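Local coordinates for protein DOA1 (Saccharomyces cerevisiae, PDB 3ODT) that probably binds ubiquitin through its WD40 beta-propeller domain, at residues Asp273-Ser276 and Asn277-Ile281; Val25-Asp28 and Asp29-Ala33. All coordinates share one frame; numbering follows the deposited sequence. Where two conformers were deposited one is given.

Contact 1. Residues Asp273-Ser276 and Asn277-Ile281; sequences DCMS and NGDII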
loop_
_atom_site.group_PDB
_atom_site.type_symbol
_atom_site.label_atom_id
_atom_site.label_comp_id
_atom_site.label_asym_id
_atom_site.label_seq_id
_atom_site.Cartn_x
_atom_site.Cartn_y
_atom_site.Cartn_z
ATOM N N ASP A 273 4.671 -4.367 2.238
ATOM C CA ASP A 273 3.770 -5.372 1.693
ATOM C C ASP A 273 4.263 -6.723 2.176
ATOM O O ASP A 273 5.384 -6.842 2.649
ATOM C CB ASP A 273 3.710 -5.309 0.169
ATOM C CG ASP A 273 2.429 -5.942 -0.405
ATOM O OD1 ASP A 273 1.384 -5.784 0.218
ATOM O OD2 ASP A 273 2.459 -6.561 -1.465
ATOM N N CYS A 274 3.375 -7.708 2.064
ATOM C CA CYS A 274 3.587 -9.064 2.575
ATOM C C CYS A 274 3.565 -10.121 1.453
ATOM O O CYS A 274 2.589 -10.238 0.704
ATOM C CB CYS A 274 2.504 -9.407 3.622
ATOM S SG CYS A 274 2.440 -8.256 5.068
HETATM N N MSE A 275 4.655 -10.874 1.333
HETATM C CA MSE A 275 4.675 -12.071 0.517
HETATM C C MSE A 275 3.736 -13.117 1.078
HETATM O O MSE A 275 3.393 -13.098 2.272
HETATM C CB MSE A 275 6.076 -12.673 0.470
HETATM C CG MSE A 275 6.813 -12.437 -0.808
HETATM SE SE MSE A 275 8.669 -12.867 -0.536
HETATM C CE MSE A 275 9.150 -11.067 -0.051
ATOM N N SER A 276 3.345 -14.061 0.232
ATOM C CA SER A 276 2.508 -15.158 0.702
ATOM C C SER A 276 3.172 -16.023 1.746
ATOM O O SER A 276 2.470 -16.690 2.513
ATOM C CB SER A 276 2.069 -16.032 -0.481
ATOM O OG SER A 276 3.091 -16.912 -0.917
ATOM N N ASN A 277 4.519 -16.034 1.761
ATOM C CA ASN A 277 5.266 -16.872 2.688
ATOM C C ASN A 277 5.523 -16.165 4.018
ATOM O O ASN A 277 6.251 -16.666 4.869
ATOM C CB ASN A 277 6.571 -17.350 2.063
ATOM C CG ASN A 277 7.517 -16.218 1.740
ATOM O OD1 ASN A 277 7.309 -15.076 2.109
ATOM N ND2 ASN A 277 8.552 -16.541 1.015
ATOM N N GLY A 278 4.940 -14.979 4.164
ATOM C CA GLY A 278 5.076 -14.199 5.370
ATOM C C GLY A 278 6.192 -13.154 5.362
ATOM O O GLY A 278 6.257 -12.337 6.261
ATOM N N ASP A 279 7.076 -13.178 4.373
ATOM C CA ASP A 279 8.158 -12.211 4.349
ATOM C C ASP A 279 7.610 -10.808 4.140
ATOM O O ASP A 279 6.581 -10.620 3.485
ATOM C CB ASP A 279 9.192 -12.558 3.277
ATOM C CG ASP A 279 10.067 -13.743 3.669
ATOM O OD1 ASP A 279 9.747 -14.473 4.631
ATOM O OD2 ASP A 279 11.108 -13.939 2.980
ATOM N N ILE A 280 8.305 -9.836 4.703
ATOM C CA ILE A 280 7.864 -8.446 4.670
ATOM C C ILE A 280 8.766 -7.628 3.752
ATOM O O ILE A 280 9.988 -7.693 3.870
ATOM C CB ILE A 280 7.834 -7.812 6.079
ATOM C CG1 ILE A 280 6.787 -8.517 6.948
ATOM C CG2 ILE A 280 7.515 -6.347 5.959
ATOM C CD1 ILE A 280 6.862 -8.158 8.421
ATOM N N ILE A 281 8.155 -6.911 2.813
ATOM C CA ILE A 281 8.868 -6.018 1.895
ATOM C C ILE A 281 8.674 -4.596 2.405
ATOM O O ILE A 281 7.571 -4.224 2.816
ATOM C CB ILE A 281 8.291 -6.084 0.475
ATOM C CG1 ILE A 281 8.092 -7.532 0.029
ATOM C CG2 ILE A 281 9.183 -5.320 -0.476
ATOM C CD1 ILE A 281 7.102 -7.717 -1.122
#

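Contact 2. Residues Val25-Asp28 and Asp29-Ala33; sequences VAVD and DSKVA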
loop_
_atom_site.group_PDB
_atom_site.type_symbol
_atom_site.label_atom_id
_atom_site.label_comp_id
_atom_site.label_asym_id
_atom_site.label_seq_id
_atom_site.Cartn_x
_atom_site.Cartn_y
_atom_site.Cartn_z
ATOM N N VAL A 25 5.339 -3.874 -3.720
ATOM C CA VAL A 25 4.329 -4.899 -3.853
ATOM C C VAL A 25 4.989 -6.254 -4.068
ATOM O O VAL A 25 5.981 -6.374 -4.802
ATOM C CB VAL A 25 3.307 -4.547 -5.000
ATOM C CG1 VAL A 25 3.974 -4.509 -6.384
ATOM C CG2 VAL A 25 2.125 -5.493 -5.008
ATOM N N ALA A 26 4.420 -7.288 -3.453
ATOM C CA ALA A 26 4.773 -8.654 -3.738
ATOM C C ALA A 26 4.133 -9.090 -5.056
ATOM O O ALA A 26 2.931 -8.864 -5.309
ATOM C CB ALA A 26 4.281 -9.554 -2.626
ATOM N N VAL A 27 4.928 -9.716 -5.897
ATOM C CA VAL A 27 4.406 -10.303 -7.110
ATOM C C VAL A 27 4.247 -11.802 -6.850
ATOM O O VAL A 27 3.176 -12.382 -7.055
ATOM C CB VAL A 27 5.335 -10.022 -8.275
ATOM C CG1 VAL A 27 4.956 -10.867 -9.479
ATOM C CG2 VAL A 27 5.296 -8.526 -8.608
ATOM N N ASP A 28 5.337 -12.437 -6.439
ATOM C CA ASP A 28 5.279 -13.788 -5.883
ATOM C C ASP A 28 6.438 -13.955 -4.905
ATOM O O ASP A 28 7.143 -12.982 -4.635
ATOM C CB ASP A 28 5.223 -14.866 -6.961
ATOM C CG ASP A 28 6.450 -14.905 -7.851
ATOM O OD1 ASP A 28 7.588 -14.753 -7.378
ATOM O OD2 ASP A 28 6.274 -15.143 -9.064
ATOM N N ASP A 29 6.656 -15.152 -4.369
ATOM C CA ASP A 29 7.702 -15.320 -3.374
ATOM C C ASP A 29 9.119 -15.093 -3.929
ATOM O O ASP A 29 10.079 -15.003 -3.168
ATOM C CB ASP A 29 7.644 -16.704 -2.776
ATOM C CG ASP A 29 6.417 -16.940 -1.945
ATOM O OD1 ASP A 29 5.664 -16.002 -1.585
ATOM O OD2 ASP A 29 6.179 -18.126 -1.653
ATOM N N SER A 30 9.250 -15.016 -5.246
ATOM C CA SER A 30 10.542 -14.766 -5.879
ATOM C C SER A 30 10.602 -13.441 -6.654
ATOM O O SER A 30 11.579 -13.177 -7.355
ATOM C CB SER A 30 10.938 -15.905 -6.831
ATOM O OG SER A 30 10.090 -15.954 -7.984
ATOM N N LYS A 31 9.570 -12.628 -6.534
ATOM C CA LYS A 31 9.527 -11.401 -7.308
ATOM C C LYS A 31 8.819 -10.318 -6.509
ATOM O O LYS A 31 7.700 -10.526 -6.027
ATOM C CB LYS A 31 8.743 -11.600 -8.615
ATOM C CG LYS A 31 9.416 -12.460 -9.666
ATOM C CD LYS A 31 8.660 -12.454 -11.011
ATOM C CE LYS A 31 9.440 -13.178 -12.111
ATOM N NZ LYS A 31 9.794 -14.555 -11.726
ATOM N N VAL A 32 9.445 -9.149 -6.433
ATOM C CA VAL A 32 8.823 -7.996 -5.821
ATOM C C VAL A 32 9.037 -6.788 -6.730
ATOM O O VAL A 32 9.985 -6.740 -7.536
ATOM C CB VAL A 32 9.330 -7.720 -4.399
ATOM C CG1 VAL A 32 9.189 -8.972 -3.504
ATOM C CG2 VAL A 32 10.748 -7.217 -4.385
ATOM N N ALA A 33 8.180 -5.787 -6.569
ATOM C CA ALA A 33 8.276 -4.575 -7.368
ATOM C C ALA A 33 8.208 -3.332 -6.499
ATOM O O ALA A 33 7.629 -3.328 -5.410
ATOM C CB ALA A 33 7.207 -4.548 -8.434
#

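Contact 1. Residues Asp273-Ser276 and Asn277-Ile281
M275 and D279 meet at the closed end of a WD40 beta hairpin, where the selenomethionine chain lies over its own turn. Its chain bends at the third torsion (chi3 -92°) and carries CE to 3.6 Å from D279 CB and 3.7 Å from I281 CG1, crossing the isoleucine at about a right angle. M275 also runs alongside N277, pointing the same way, with CB 3.2 Å from the amide oxygen OD1. A first torsion of 63° sets N277 CG between the backbone N and the carbonyl carbon, and with chi2 near 9° OD1 turns back to accept D279 N at 3.0 Å, closing an Asx turn. M275 to G278 form a type I beta turn, and G278 N reaches M275 O from above the carbonyl plane. M275 N gives its hydrogen to D279 O at 2.9 Å, this time in the carbonyl plane. Toward the strands, the D273-I281 pair is hydrogen-bonded in both directions. The D279 carboxylate looks elsewhere, to S293 OG and R298. The chemistry implies a division of labour: amide oxygen and backbone bonds fix the loop, while the buried selenomethionine, standing in for methionine, adds apolar packing in the conformer described.

Contact 2. Residues Val25-Asp28 and Asp29-Ala33
D28 OD1 is gripped twice by S30, from the backbone N at 2.7 Å and from the hydroxyl OG at 2.8 Å. The two donors reach the oxygen from different sides, N on the anti side and OG on the syn side, both somewhat out of the carboxylate plane. This tie braces the tip of a beta hairpin whose register is shifted by a classic beta bulge: V27 and D28 both face K31, and K31 O accepts from V27 N and D28 N. The second of these bonds falls on a carbonyl lone pair, whereas V27 N is tilted 28° from the plane. With CG of D28 held between the backbone N and the carbonyl carbon (chi1 63°), the carboxylate folds over the type I turn from D28 to K31 instead of extending from it. K31 N returns a bond to D28 O, approaching from above the carbonyl plane. OD1 also lies 3.6 Å from K31 CB, and the lysine chain crosses the aspartate obliquely; its NZ remains beyond salt-bridge distance of OD2, so any attraction there is probably modest. An alanine at D28 removes the acceptor shared by S30 N and OG, and the serine hydroxyl would probably be left free to turn. Beyond the bulge V25 and A33 form a hydrogen-bonded pair, their side chains on the face that L74 and V65 of the next blade cover. There V25 CG1 rests 3.8 Å from A33 CB.

Overall arrangement
Contact 2 comes first along the chain, in the hairpin of strands 21-26 and 31-36, and contact 1 near the end, in the hairpin of strands 269-274 and 280-284. They belong to two different four-stranded antiparallel sheets, neighbouring blades of the propeller, yet their centres are only about 8 Å apart. The faces meet through I281 CD1 and V32 CG1, 3.4 Å apart, flanked by probable hydrogen bonds from A26 N to D273 OD2 and between S276 OG and D29 OD1. Strand 9-14, from the start of the chain, completes the sheet of contact 1, so the propeller is closed where its two chain ends share one blade, beside that of contact 2.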